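Local coordinates for protein 4,5-DOPA dioxygenase extradiol (Escherichia coli, PDB 2PW6) that opens the aromatic ring of L-DOPA between carbons 4 and 5 in vitro, as a zinc-dependent extradiol dioxygenase whose physiological substrate is unknown, at residues 15-23 with 263-271; 58-68 with 138-146. All blocks are in the same frame, centred on the assembly; numbering follows the deposited sequence.

Interaction 1 of 2, residues 15-23 with 263-271; sequences MPALFLGHG and LSMLSVQIG. With ZN (zinc ion), chain B.
Phe19 and Val268 bond to each other in both directions. Val268 N donates to Phe19 O at 2.8 Å, and Phe19 N donates to Val268 O. Ala17 and Ile270 form a second pair of this kind. Its shorter bond, Ile270 N to Ala17 O at 2.7 Å, is almost straight (175°). Leu18 and Gln269 are the non-hydrogen-bonded pair between them. Their side chains run alongside each other, with Leu18 CD1 3.6 Å from Gln269 CG.

The Phe19 side chain starts at CB, 4.2 Å from Val268 CB. CG is anti to the backbone N (chi1 173°), which sends the ring toward Leu266, in the loop before strand 268-270. The ring's CD2 and then CE2 meet Leu266 O near the ring plane, CE2 at 3.2 Å. Pro237, Leu238 and Val241 of helix 236-243 also touch this side chain.

Strands 17-21 and 268-270 run antiparallel (173°) in the mixed sheet of this LigB-type fold. On its other side, 17-21 pairs with strand 167-173. Beyond Phe19 the pairing passes to a side chain: Gly21 N donates to Ser267 OG at 3.3 Å. His22 follows, and its NE2 binds zinc at 2.4 Å. His57 and His234 of the same chain and Asp86 of the second subunit complete the site. Ser172 holds His22 ND1. Met265, a selenomethionine, bends back, its SE 3.4 Å from His22 O, a contact only; that oxygen accepts from Asn174.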
# COMPACT_ATOMS: atom_id res chain seq x y z
N MSE A 15 -29.23 -9.70 -3.05
CA MSE A 15 -27.79 -9.77 -3.32
C MSE A 15 -27.06 -10.48 -2.19
O MSE A 15 -27.43 -10.33 -1.02
CB MSE A 15 -27.21 -8.37 -3.52
CG MSE A 15 -27.65 -7.69 -4.80
SE MSE A 15 -27.05 -8.57 -6.43
CE MSE A 15 -25.13 -8.73 -6.10
N PRO A 16 -26.03 -11.27 -2.55
CA PRO A 16 -25.14 -11.86 -1.53
C PRO A 16 -24.16 -10.82 -0.95
O PRO A 16 -23.86 -9.82 -1.60
CB PRO A 16 -24.39 -12.94 -2.31
CG PRO A 16 -24.33 -12.39 -3.72
CD PRO A 16 -25.64 -11.67 -3.92
N ALA A 17 -23.70 -11.06 0.28
CA ALA A 17 -22.54 -10.35 0.82
C ALA A 17 -21.30 -11.28 0.85
O ALA A 17 -21.39 -12.49 1.06
CB ALA A 17 -22.84 -9.78 2.20
N LEU A 18 -20.14 -10.68 0.60
CA LEU A 18 -18.90 -11.41 0.42
C LEU A 18 -17.78 -10.83 1.25
O LEU A 18 -17.51 -9.63 1.18
CB LEU A 18 -18.49 -11.38 -1.04
CG LEU A 18 -18.89 -12.55 -1.93
CD1 LEU A 18 -20.38 -12.78 -1.98
CD2 LEU A 18 -18.37 -12.24 -3.32
N PHE A 19 -17.16 -11.69 2.06
CA PHE A 19 -15.88 -11.40 2.73
C PHE A 19 -14.79 -12.16 2.01
O PHE A 19 -14.86 -13.37 1.90
CB PHE A 19 -15.88 -11.81 4.21
CG PHE A 19 -14.52 -11.68 4.86
CD1 PHE A 19 -14.01 -10.44 5.18
CD2 PHE A 19 -13.72 -12.83 5.07
CE1 PHE A 19 -12.77 -10.31 5.74
CE2 PHE A 19 -12.46 -12.71 5.63
CZ PHE A 19 -11.98 -11.48 5.97
N LEU A 20 -13.78 -11.47 1.50
CA LEU A 20 -12.70 -12.15 0.83
C LEU A 20 -11.41 -11.96 1.62
O LEU A 20 -11.08 -10.84 2.02
CB LEU A 20 -12.51 -11.67 -0.62
CG LEU A 20 -13.54 -11.86 -1.75
CD1 LEU A 20 -14.34 -13.14 -1.60
CD2 LEU A 20 -14.49 -10.67 -1.82
N GLY A 21 -10.70 -13.07 1.85
CA GLY A 21 -9.32 -13.06 2.28
C GLY A 21 -8.53 -12.62 1.09
O GLY A 21 -8.65 -13.20 0.02
N HIS A 22 -7.72 -11.59 1.22
CA HIS A 22 -6.97 -11.06 0.10
C HIS A 22 -5.47 -11.18 0.24
O HIS A 22 -4.98 -11.48 1.30
CB HIS A 22 -7.39 -9.62 -0.20
CG HIS A 22 -6.92 -8.60 0.80
ND1 HIS A 22 -7.75 -7.65 1.31
CD2 HIS A 22 -5.72 -8.37 1.34
CE1 HIS A 22 -7.09 -6.89 2.14
NE2 HIS A 22 -5.85 -7.31 2.18
N GLY A 23 -4.74 -10.92 -0.84
CA GLY A 23 -3.27 -10.86 -0.80
C GLY A 23 -2.63 -10.38 -2.09
O GLY A 23 -2.53 -9.17 -2.38
N LEU A 263 -1.01 -16.07 6.89
CA LEU A 263 -1.99 -15.29 6.12
C LEU A 263 -3.23 -16.12 5.79
O LEU A 263 -3.23 -16.88 4.83
CB LEU A 263 -1.36 -14.71 4.86
CG LEU A 263 -2.08 -13.57 4.14
CD1 LEU A 263 -2.33 -12.31 5.05
CD2 LEU A 263 -1.24 -13.17 2.97
N SER A 264 -4.31 -15.96 6.57
CA SER A 264 -5.53 -16.70 6.23
C SER A 264 -6.36 -16.12 5.05
O SER A 264 -6.59 -14.90 4.95
CB SER A 264 -6.42 -17.00 7.42
OG SER A 264 -7.55 -17.72 6.97
N MSE A 265 -6.76 -17.03 4.17
CA MSE A 265 -7.36 -16.67 2.89
C MSE A 265 -8.82 -17.06 2.88
O MSE A 265 -9.48 -17.06 1.84
CB MSE A 265 -6.61 -17.34 1.72
CG MSE A 265 -5.22 -16.82 1.37
SE MSE A 265 -4.94 -14.87 1.16
CE MSE A 265 -3.92 -14.82 -0.49
N LEU A 266 -9.32 -17.41 4.06
CA LEU A 266 -10.70 -17.72 4.27
C LEU A 266 -11.67 -16.65 3.74
O LEU A 266 -11.78 -15.55 4.31
CB LEU A 266 -10.96 -17.94 5.76
CG LEU A 266 -12.40 -18.31 6.12
CD1 LEU A 266 -12.81 -19.64 5.47
CD2 LEU A 266 -12.50 -18.42 7.58
N SER A 267 -12.37 -17.01 2.66
CA SER A 267 -13.48 -16.24 2.09
C SER A 267 -14.86 -16.77 2.50
O SER A 267 -15.05 -17.97 2.71
CB SER A 267 -13.32 -16.19 0.60
OG SER A 267 -12.04 -15.65 0.30
N VAL A 268 -15.83 -15.86 2.63
CA VAL A 268 -17.16 -16.19 3.14
C VAL A 268 -18.25 -15.57 2.25
O VAL A 268 -18.20 -14.38 1.94
CB VAL A 268 -17.33 -15.78 4.63
CG1 VAL A 268 -18.76 -16.07 5.16
CG2 VAL A 268 -16.26 -16.46 5.50
N GLN A 269 -19.21 -16.38 1.83
CA GLN A 269 -20.36 -15.88 1.05
C GLN A 269 -21.62 -15.98 1.90
O GLN A 269 -21.92 -17.02 2.48
CB GLN A 269 -20.52 -16.62 -0.29
CG GLN A 269 -21.64 -16.01 -1.17
CD GLN A 269 -21.82 -16.68 -2.53
OE1 GLN A 269 -20.85 -16.93 -3.27
NE2 GLN A 269 -23.08 -16.94 -2.89
N ILE A 270 -22.33 -14.86 2.03
CA ILE A 270 -23.60 -14.84 2.74
C ILE A 270 -24.69 -14.80 1.68
O ILE A 270 -24.72 -13.88 0.85
CB ILE A 270 -23.71 -13.63 3.69
CG1 ILE A 270 -22.68 -13.73 4.83
CG2 ILE A 270 -25.15 -13.43 4.16
CD1 ILE A 270 -23.13 -14.40 6.10
N GLY A 271 -25.56 -15.80 1.69
CA GLY A 271 -26.67 -15.89 0.74
C GLY A 271 -26.21 -16.12 -0.69
O GLY A 271 -26.87 -15.65 -1.63
ZN ZN B . -4.28 -6.36 3.74

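Interaction 2 of 2, residues 58-68 with 138-146; sequences WFTRGTGVTAM and MVQLSIDSS
Strand 138-144 is flanked by both parts of the other segment: 58-60 runs roughly parallel to it (46°), 63-66 antiparallel (170°). Thr60 N donates to Ile143 O on one flank, and Thr66 N to Gln140 O on the other. Ser142 OG links both flanks. It accepts from Gly64 N at 2.8 Å and donates to Thr60 OG1 at 2.9 Å. Thr60 OG1 donates to Gly62 O at 2.6 Å.

Gln140 CB sits over the six-membered ring of Trp58. The amide stands steeply to that ring (75°), with NE2 3.3 Å from Trp58 CZ2. Trp117 O takes a bond from NE2. Thr66 OG1 donates to a lone pair of Gln140 OE1 at 2.8 Å. Ser145 OG lies above the centre of the Phe59 ring, while Ile143 CG2 meets the ring edge, 3.6 Å from Phe59 CD1.

Asp144 OD1 accepts three bonds, all out of the carboxylate plane: Gly62 N from one side at 2.9 Å, Ser146 N and OG from the other. Lys147 pairs with OD2. Ser146 N closes an Asx turn at the end of strand 138-144, where the 61-62 turn passes from parallel neighbour 58-60 to antiparallel neighbour 63-66 in the mixed sheet.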
# COMPACT_ATOMS: atom_id res chain seq x y z
N TRP A 58 -9.06 0.70 5.14
CA TRP A 58 -9.75 2.03 5.40
C TRP A 58 -10.26 1.97 6.84
O TRP A 58 -11.41 1.65 7.11
CB TRP A 58 -10.89 2.33 4.38
CG TRP A 58 -10.46 2.12 2.88
CD1 TRP A 58 -9.29 2.53 2.28
CD2 TRP A 58 -11.20 1.46 1.86
NE1 TRP A 58 -9.24 2.14 0.96
CE2 TRP A 58 -10.42 1.49 0.68
CE3 TRP A 58 -12.46 0.87 1.82
CZ2 TRP A 58 -10.86 0.94 -0.53
CZ3 TRP A 58 -12.91 0.33 0.61
CH2 TRP A 58 -12.11 0.36 -0.53
N PHE A 59 -9.34 2.23 7.77
CA PHE A 59 -9.53 2.04 9.22
C PHE A 59 -9.26 3.43 9.83
O PHE A 59 -8.12 3.87 9.90
CB PHE A 59 -8.52 0.99 9.72
CG PHE A 59 -8.77 0.46 11.12
CD1 PHE A 59 -10.01 -0.02 11.51
CD2 PHE A 59 -7.69 0.32 12.03
CE1 PHE A 59 -10.23 -0.57 12.79
CE2 PHE A 59 -7.89 -0.25 13.34
CZ PHE A 59 -9.16 -0.69 13.72
N THR A 60 -10.34 4.12 10.21
CA THR A 60 -10.31 5.58 10.44
C THR A 60 -10.96 5.83 11.79
O THR A 60 -11.71 5.00 12.21
CB THR A 60 -11.21 6.32 9.34
OG1 THR A 60 -12.54 5.76 9.35
CG2 THR A 60 -10.63 6.18 7.95
N ARG A 61 -10.70 6.95 12.45
CA ARG A 61 -11.60 7.33 13.53
C ARG A 61 -12.86 7.93 12.92
O ARG A 61 -12.76 8.87 12.14
CB ARG A 61 -11.00 8.32 14.53
CG ARG A 61 -11.86 8.34 15.87
CD ARG A 61 -11.69 9.59 16.79
NE ARG A 61 -10.31 10.11 16.82
CZ ARG A 61 -9.27 9.50 17.40
NH1 ARG A 61 -9.43 8.32 18.02
NH2 ARG A 61 -8.07 10.06 17.36
N GLY A 62 -14.01 7.38 13.26
CA GLY A 62 -15.28 7.71 12.61
C GLY A 62 -15.49 6.93 11.33
O GLY A 62 -14.57 6.33 10.79
N THR A 63 -16.74 6.92 10.85
CA THR A 63 -17.13 6.23 9.64
C THR A 63 -17.11 7.27 8.50
O THR A 63 -17.66 8.39 8.64
CB THR A 63 -18.52 5.57 9.82
OG1 THR A 63 -18.52 4.68 10.96
CG2 THR A 63 -18.95 4.79 8.58
N GLY A 64 -16.42 6.91 7.42
CA GLY A 64 -16.40 7.68 6.20
C GLY A 64 -17.03 6.91 5.05
O GLY A 64 -17.16 5.69 5.12
N VAL A 65 -17.48 7.66 4.02
CA VAL A 65 -18.12 7.15 2.81
C VAL A 65 -17.61 8.04 1.67
O VAL A 65 -17.45 9.24 1.84
CB VAL A 65 -19.68 7.22 2.92
CG1 VAL A 65 -20.38 7.23 1.57
CG2 VAL A 65 -20.24 6.13 3.77
N THR A 66 -17.30 7.44 0.52
CA THR A 66 -16.96 8.20 -0.67
C THR A 66 -17.92 7.79 -1.79
O THR A 66 -18.30 6.65 -1.88
CB THR A 66 -15.53 7.94 -1.20
OG1 THR A 66 -15.49 6.68 -1.89
CG2 THR A 66 -14.51 7.94 -0.10
N ALA A 67 -18.28 8.72 -2.65
CA ALA A 67 -19.04 8.35 -3.83
C ALA A 67 -18.09 8.26 -5.01
O ALA A 67 -18.52 7.94 -6.11
CB ALA A 67 -20.15 9.33 -4.10
N MSE A 68 -16.81 8.52 -4.76
CA MSE A 68 -15.74 8.32 -5.74
C MSE A 68 -15.86 9.22 -6.98
O MSE A 68 -15.85 8.73 -8.11
CB MSE A 68 -15.64 6.84 -6.15
CG MSE A 68 -15.27 5.92 -5.02
SE MSE A 68 -15.16 4.06 -5.52
CE MSE A 68 -13.71 4.12 -6.79
N MSE A 138 -19.98 2.16 -7.59
CA MSE A 138 -19.32 1.80 -6.35
C MSE A 138 -19.20 2.94 -5.36
O MSE A 138 -19.06 4.09 -5.73
CB MSE A 138 -17.94 1.24 -6.69
CG MSE A 138 -17.29 0.43 -5.61
SE MSE A 138 -15.65 -0.44 -6.32
CE MSE A 138 -16.40 -2.13 -6.89
N VAL A 139 -19.28 2.55 -4.09
CA VAL A 139 -19.05 3.38 -2.92
C VAL A 139 -18.00 2.68 -2.00
O VAL A 139 -18.03 1.47 -1.81
CB VAL A 139 -20.42 3.62 -2.23
CG1 VAL A 139 -20.28 3.92 -0.80
CG2 VAL A 139 -21.19 4.80 -2.96
N GLN A 140 -17.06 3.44 -1.45
CA GLN A 140 -16.19 2.94 -0.36
C GLN A 140 -16.71 3.34 1.03
O GLN A 140 -17.11 4.49 1.25
CB GLN A 140 -14.77 3.43 -0.56
CG GLN A 140 -14.17 3.04 -1.92
CD GLN A 140 -13.04 3.93 -2.30
OE1 GLN A 140 -13.20 5.16 -2.37
NE2 GLN A 140 -11.87 3.35 -2.52
N LEU A 141 -16.74 2.37 1.94
CA LEU A 141 -17.11 2.57 3.33
C LEU A 141 -15.90 2.23 4.24
O LEU A 141 -15.22 1.22 4.03
CB LEU A 141 -18.29 1.67 3.70
CG LEU A 141 -18.76 1.73 5.17
CD1 LEU A 141 -19.39 3.12 5.51
CD2 LEU A 141 -19.74 0.60 5.41
N SER A 142 -15.64 3.08 5.24
CA SER A 142 -14.47 2.90 6.10
C SER A 142 -14.90 2.28 7.43
O SER A 142 -16.11 2.25 7.78
CB SER A 142 -13.74 4.22 6.31
OG SER A 142 -14.40 5.02 7.26
N ILE A 143 -13.93 1.74 8.17
CA ILE A 143 -14.21 1.00 9.41
C ILE A 143 -13.86 1.93 10.56
O ILE A 143 -12.76 2.43 10.62
CB ILE A 143 -13.37 -0.35 9.46
CG1 ILE A 143 -13.88 -1.35 8.42
CG2 ILE A 143 -13.40 -1.00 10.86
CD1 ILE A 143 -12.79 -2.28 7.88
N ASP A 144 -14.79 2.18 11.46
CA ASP A 144 -14.51 3.05 12.62
C ASP A 144 -13.59 2.35 13.66
O ASP A 144 -14.06 1.48 14.40
CB ASP A 144 -15.83 3.44 13.30
CG ASP A 144 -15.67 4.58 14.33
OD1 ASP A 144 -14.54 4.94 14.75
OD2 ASP A 144 -16.71 5.16 14.72
N SER A 145 -12.31 2.76 13.69
CA SER A 145 -11.28 2.41 14.72
C SER A 145 -11.78 2.36 16.17
O SER A 145 -11.42 1.45 16.93
CB SER A 145 -10.24 3.53 14.78
OG SER A 145 -9.19 3.32 13.92
N SER A 146 -12.55 3.39 16.55
CA SER A 146 -12.87 3.68 17.94
C SER A 146 -13.99 2.81 18.47
O SER A 146 -14.37 2.93 19.64
CB SER A 146 -13.24 5.17 18.08
OG SER A 146 -14.43 5.46 17.34
O HOH W 1 -17.46 2.28 10.18
O HOH W 2 -18.91 5.68 13.39

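How the interactions relate
Interactions 1 and 2 belong to the same mixed sheet. Their centres are 19 Å apart, and their nearest atoms are about 8 Å apart, so they do not touch. Strand 167-173 lies between them, pairing with 17-21 on one side and with 50-60 on the other. Along the chain, both segments of interaction 2 fall between 15-23 and 263-271. Both lie near the zinc site, but only interaction 1 supplies a ligand, His22. In interaction 2, Trp58 directly follows the zinc ligand His57, and their side chains are about 5 Å apart. The Phe59 side chain is about 8 Å from that of His234 and about 10 Å from a bound zinc.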